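Local coordinates for universal stress protein (Archaeoglobus fulgidus, PDB 3LOQ) that binds AMP and, as a universal stress protein A family member, may take part in the stress response, though its precise function is unknown, at residues 111-119 against 144-152. Residues are numbered along the deposited sequence; the frame is centred on the assembly and turned at random.
With AMP (adenosine monophosphate), chain C.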
ATOM      1  N   GLY A 111       9.632  14.635  14.892  1.00 51.87           N
ATOM      2  CA  GLY A 111       8.634  14.100  15.787  1.00 45.84           C
ATOM      3  C   GLY A 111       8.444  12.614  15.573  1.00 46.93           C
ATOM      4  O   GLY A 111       9.404  11.840  15.564  1.00 51.49           O
ATOM      5  N   ASP A 112       7.191  12.227  15.389  1.00 50.23           N
ATOM      6  CA  ASP A 112       6.806  10.838  15.248  1.00 46.84           C
ATOM      7  C   ASP A 112       6.571  10.547  13.771  1.00 50.89           C
ATOM      8  O   ASP A 112       5.720  11.185  13.133  1.00 51.78           O
ATOM      9  CB  ASP A 112       5.514  10.613  16.037  1.00 49.74           C
ATOM     10  CG  ASP A 112       5.107   9.155  16.098  1.00 63.03           C
ATOM     11  OD1 ASP A 112       5.241   8.432  15.093  1.00 61.23           O
ATOM     12  OD2 ASP A 112       4.635   8.726  17.168  1.00 80.41           O
ATOM     13  N   PRO A 113       7.313   9.580  13.208  1.00 42.82           N
ATOM     14  CA  PRO A 113       7.094   9.352  11.778  1.00 37.59           C
ATOM     15  C   PRO A 113       5.640   9.034  11.441  1.00 41.60           C
ATOM     16  O   PRO A 113       5.129   9.561  10.450  1.00 44.64           O
ATOM     17  CB  PRO A 113       8.022   8.176  11.459  1.00 41.79           C
ATOM     18  CG  PRO A 113       9.113   8.277  12.505  1.00 42.98           C
ATOM     19  CD  PRO A 113       8.429   8.782  13.745  1.00 40.05           C
ATOM     20  N   VAL A 114       4.967   8.218  12.243  1.00 41.54           N
ATOM     21  CA  VAL A 114       3.593   7.844  11.906  1.00 40.03           C
ATOM     22  C   VAL A 114       2.673   9.061  11.837  1.00 44.46           C
ATOM     23  O   VAL A 114       1.919   9.239  10.874  1.00 40.28           O
ATOM     24  CB  VAL A 114       3.004   6.813  12.884  1.00 40.07           C
ATOM     25  CG1 VAL A 114       1.510   6.631  12.617  1.00 36.86           C
ATOM     26  CG2 VAL A 114       3.737   5.489  12.767  1.00 35.54           C
ATOM     27  N   VAL A 115       2.743   9.893  12.869  1.00 49.10           N
ATOM     28  CA  VAL A 115       1.946  11.110  12.925  1.00 49.93           C
ATOM     29  C   VAL A 115       2.286  12.052  11.780  1.00 45.99           C
ATOM     30  O   VAL A 115       1.403  12.603  11.140  1.00 45.87           O
ATOM     31  CB  VAL A 115       2.157  11.851  14.254  1.00 55.21           C
ATOM     32  CG1 VAL A 115       1.492  13.230  14.215  1.00 49.50           C
ATOM     33  CG2 VAL A 115       1.617  11.015  15.400  1.00 52.86           C
ATOM     34  N   GLU A 116       3.571  12.238  11.510  1.00 50.16           N
ATOM     35  CA  GLU A 116       3.960  13.168  10.452  1.00 47.14           C
ATOM     36  C   GLU A 116       3.579  12.668   9.057  1.00 45.28           C
ATOM     37  O   GLU A 116       3.236  13.462   8.181  1.00 48.48           O
ATOM     38  CB  GLU A 116       5.448  13.523  10.533  1.00 42.58           C
ATOM     39  CG  GLU A 116       5.853  14.231  11.829  1.00 49.12           C
ATOM     40  CD  GLU A 116       5.016  15.475  12.129  1.00 56.62           C
ATOM     41  OE1 GLU A 116       4.571  16.156  11.178  1.00 57.98           O
ATOM     42  OE2 GLU A 116       4.805  15.772  13.325  1.00 63.48           O
ATOM     43  N   ILE A 117       3.630  11.355   8.854  1.00 41.57           N
ATOM     44  CA  ILE A 117       3.254  10.805   7.569  1.00 42.34           C
ATOM     45  C   ILE A 117       1.764  11.017   7.356  1.00 46.28           C
ATOM     46  O   ILE A 117       1.349  11.535   6.324  1.00 47.73           O
ATOM     47  CB  ILE A 117       3.627   9.303   7.416  1.00 35.71           C
ATOM     48  CG1 ILE A 117       5.157   9.144   7.278  1.00 35.23           C
ATOM     49  CG2 ILE A 117       2.922   8.726   6.184  1.00 29.54           C
ATOM     50  CD1 ILE A 117       5.718   7.749   7.590  1.00 30.16           C
ATOM     51  N   ILE A 118       0.958  10.622   8.337  1.00 51.77           N
ATOM     52  CA  ILE A 118      -0.482  10.785   8.221  1.00 48.97           C
ATOM     53  C   ILE A 118      -0.818  12.263   8.012  1.00 47.54           C
ATOM     54  O   ILE A 118      -1.651  12.612   7.187  1.00 47.79           O
ATOM     55  CB  ILE A 118      -1.212  10.288   9.475  1.00 47.85           C
ATOM     56  CG1 ILE A 118      -1.008   8.788   9.655  1.00 41.60           C
ATOM     57  CG2 ILE A 118      -2.709  10.603   9.376  1.00 36.68           C
ATOM     58  CD1 ILE A 118      -1.668   8.001   8.595  1.00 44.19           C
ATOM     59  N   LYS A 119      -0.160  13.126   8.773  1.00 46.88           N
ATOM     60  CA  LYS A 119      -0.413  14.559   8.688  1.00 53.78           C
ATOM     61  C   LYS A 119      -0.229  15.044   7.252  1.00 54.26           C
ATOM     62  O   LYS A 119      -1.123  15.690   6.685  1.00 52.45           O
ATOM     63  CB  LYS A 119       0.508  15.316   9.651  1.00 55.40           C
ATOM     64  CG  LYS A 119       0.235  16.800   9.766  1.00 66.11           C
ATOM     65  CD  LYS A 119       1.255  17.463  10.694  1.00 79.42           C
ATOM     66  CE  LYS A 119       1.352  18.980  10.484  1.00 86.99           C
ATOM     67  NZ  LYS A 119       2.642  19.533  11.023  1.00 89.58           N
ATOM     68  N   SER A 144       6.480  -0.213  14.418  1.00 34.39           N
ATOM     69  CA  SER A 144       6.265  -0.425  12.998  1.00 31.97           C
ATOM     70  C   SER A 144       5.583   0.813  12.463  1.00 36.32           C
ATOM     71  O   SER A 144       4.408   1.065  12.772  1.00 35.58           O
ATOM     72  CB  SER A 144       5.365  -1.634  12.769  1.00 26.96           C
ATOM     73  OG  SER A 144       5.090  -1.791  11.383  1.00 36.73           O
ATOM     74  N   VAL A 145       6.333   1.600  11.700  1.00 33.30           N
ATOM     75  CA  VAL A 145       5.808   2.800  11.067  1.00 34.82           C
ATOM     76  C   VAL A 145       4.758   2.436  10.030  1.00 37.43           C
ATOM     77  O   VAL A 145       3.744   3.129   9.906  1.00 40.54           O
ATOM     78  CB  VAL A 145       6.933   3.647  10.430  1.00 39.45           C
ATOM     79  CG1 VAL A 145       6.353   4.841   9.686  1.00 29.30           C
ATOM     80  CG2 VAL A 145       7.915   4.114  11.528  1.00 33.39           C
ATOM     81  N   SER A 146       4.964   1.327   9.325  1.00 35.18           N
ATOM     82  CA  SER A 146       4.019   0.944   8.280  1.00 31.77           C
ATOM     83  C   SER A 146       2.692   0.506   8.893  1.00 33.25           C
ATOM     84  O   SER A 146       1.627   0.856   8.377  1.00 35.66           O
ATOM     85  CB  SER A 146       4.597  -0.124   7.329  1.00 34.81           C
ATOM     86  OG  SER A 146       4.729  -1.399   7.942  1.00 34.87           O
ATOM     87  N   GLU A 147       2.734  -0.224  10.004  1.00 33.02           N
ATOM     88  CA  GLU A 147       1.480  -0.580  10.673  1.00 36.07           C
ATOM     89  C   GLU A 147       0.755   0.639  11.251  1.00 37.33           C
ATOM     90  O   GLU A 147      -0.466   0.744  11.155  1.00 39.74           O
ATOM     91  CB  GLU A 147       1.691  -1.658  11.740  1.00 40.38           C
ATOM     92  CG  GLU A 147       1.880  -3.056  11.151  1.00 51.52           C
ATOM     93  CD  GLU A 147       0.665  -3.558  10.367  1.00 52.98           C
ATOM     94  OE1 GLU A 147      -0.443  -3.595  10.959  1.00 50.27           O
ATOM     95  OE2 GLU A 147       0.825  -3.931   9.169  1.00 53.67           O
ATOM     96  N   GLY A 148       1.507   1.560  11.846  1.00 37.94           N
ATOM     97  CA  GLY A 148       0.934   2.800  12.345  1.00 31.89           C
ATOM     98  C   GLY A 148       0.206   3.554  11.235  1.00 36.22           C
ATOM     99  O   GLY A 148      -0.950   3.930  11.397  1.00 40.30           O
ATOM    100  N   VAL A 149       0.888   3.777  10.114  1.00 34.66           N
ATOM    101  CA  VAL A 149       0.301   4.466   8.968  1.00 37.12           C
ATOM    102  C   VAL A 149      -0.931   3.713   8.468  1.00 36.64           C
ATOM    103  O   VAL A 149      -1.978   4.313   8.227  1.00 40.44           O
ATOM    104  CB  VAL A 149       1.332   4.631   7.807  1.00 34.02           C
ATOM    105  CG1 VAL A 149       0.670   5.188   6.520  1.00 24.26           C
ATOM    106  CG2 VAL A 149       2.449   5.530   8.237  1.00 25.65           C
ATOM    107  N   LEU A 150      -0.805   2.395   8.337  1.00 38.17           N
ATOM    108  CA  LEU A 150      -1.895   1.570   7.839  1.00 37.20           C
ATOM    109  C   LEU A 150      -3.091   1.686   8.753  1.00 39.93           C
ATOM    110  O   LEU A 150      -4.236   1.637   8.311  1.00 44.70           O
ATOM    111  CB  LEU A 150      -1.470   0.108   7.757  1.00 34.47           C
ATOM    112  CG  LEU A 150      -0.790  -0.298   6.454  1.00 43.00           C
ATOM    113  CD1 LEU A 150       0.066  -1.549   6.655  1.00 45.29           C
ATOM    114  CD2 LEU A 150      -1.826  -0.509   5.362  1.00 41.85           C
ATOM    115  N   HIS A 151      -2.825   1.832  10.041  1.00 37.76           N
ATOM    116  CA  HIS A 151      -3.916   1.896  10.999  1.00 34.72           C
ATOM    117  C   HIS A 151      -4.700   3.213  10.918  1.00 35.48           C
ATOM    118  O   HIS A 151      -5.918   3.211  11.014  1.00 33.42           O
ATOM    119  CB  HIS A 151      -3.413   1.691  12.428  1.00 29.90           C
ATOM    120  CG  HIS A 151      -4.515   1.454  13.403  1.00 35.60           C
ATOM    121  ND1 HIS A 151      -4.911   2.407  14.319  1.00 40.87           N
ATOM    122  CD2 HIS A 151      -5.346   0.399  13.569  1.00 31.97           C
ATOM    123  CE1 HIS A 151      -5.917   1.929  15.035  1.00 38.14           C
ATOM    124  NE2 HIS A 151      -6.200   0.712  14.599  1.00 37.07           N
ATOM    125  N   ASP A 152      -4.028   4.345  10.744  1.00 34.41           N
ATOM    126  CA  ASP A 152      -4.781   5.602  10.839  1.00 45.48           C
ATOM    127  C   ASP A 152      -4.978   6.341   9.526  1.00 41.66           C
ATOM    128  O   ASP A 152      -5.677   7.335   9.496  1.00 47.73           O
ATOM    129  CB  ASP A 152      -4.143   6.546  11.860  1.00 50.15           C
ATOM    130  CG  ASP A 152      -3.868   5.866  13.181  1.00 66.04           C
ATOM    131  OD1 ASP A 152      -4.808   5.225  13.705  1.00 65.51           O
ATOM    132  OD2 ASP A 152      -2.715   5.964  13.679  1.00 73.10           O
TER
HETATM  133  P   AMP C 271       8.172  -0.546   9.311  1.00 38.57           P
HETATM  134  O1P AMP C 271       6.777  -1.091   9.483  1.00 42.00           O
HETATM  135  O2P AMP C 271       8.637   0.462  10.347  1.00 44.35           O
HETATM  136  O3P AMP C 271       9.191  -1.610   8.982  1.00 43.75           O
HETATM  137  O5' AMP C 271       8.061   0.338   7.965  1.00 39.07           O
HETATM  138  C5' AMP C 271       9.247   0.927   7.441  1.00 28.68           C
HETATM  139  C4' AMP C 271       8.813   2.090   6.589  1.00 34.28           C
HETATM  140  O4' AMP C 271       8.331   3.149   7.418  1.00 41.89           O
HETATM  141  C3' AMP C 271       9.978   2.712   5.867  1.00 42.36           C
HETATM  142  O3' AMP C 271      10.176   2.030   4.644  1.00 39.83           O
HETATM  143  C2' AMP C 271       9.486   4.115   5.619  1.00 43.31           C
HETATM  144  O2' AMP C 271       8.632   4.052   4.478  1.00 46.86           O
HETATM  145  C1' AMP C 271       8.636   4.418   6.834  1.00 36.93           C
HETATM  146  N9  AMP C 271       9.460   5.189   7.789  1.00 38.89           N
HETATM  147  C8  AMP C 271      10.046   4.692   8.895  1.00 39.11           C
HETATM  148  N7  AMP C 271      10.738   5.657   9.555  1.00 39.39           N
HETATM  149  C5  AMP C 271      10.594   6.801   8.852  1.00 36.90           C
HETATM  150  C6  AMP C 271      11.060   8.191   8.985  1.00 34.12           C
HETATM  151  N6  AMP C 271      11.833   8.561  10.028  1.00 39.51           N
HETATM  152  N1  AMP C 271      10.687   9.074   8.043  1.00 37.12           N
HETATM  153  C2  AMP C 271       9.911   8.721   7.003  1.00 40.63           C
HETATM  154  N3  AMP C 271       9.448   7.479   6.821  1.00 38.95           N
HETATM  155  C4  AMP C 271       9.745   6.494   7.700  1.00 38.33           C
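Ile117 CD1 meets Val145 CG1 at 3.6 Å, the two side chains crossing at about a right angle beside the ribose and adenine of AMP. Val145 CG2 touches base atom C8 (3.4 Å), while Pro113 lies against the six-membered ring of the adenine. Val114 packs on the backbone at Gly148: CG1, anti to the backbone N (chi1 171°), reaches Gly148 C at 3.6 Å. Val114 CG2 lies where a CB on Gly148 would point, and a side chain there would clash. Farther along, Ile117 CG2 packs on Val149 CG2 at 3.8 Å, and Ile118 CD1 covers Val149 O and Asp152. The N-terminus of helix 145-152 grips the phosphate through Val145 N on O2P and through Ser146 N, Ser146 OG and Ser144 OG on O1P, the last at 2.6 Å. Ser144 OG also accepts from Glu147 N (3.1 Å, 160°) as N-cap; an alanine here would probably leave that N-H uncapped and O1P short of one donor. Asp112 caps its helix through Val114 N. Segments 113-119 and 145-152 cross at -43° and wall the nucleotide pocket of the Usp alpha/beta fold, Ile117 and Val149 resting on strands 52-60 and 126-130 of the mixed sheet, Glu147 and His151 facing helix 265-271.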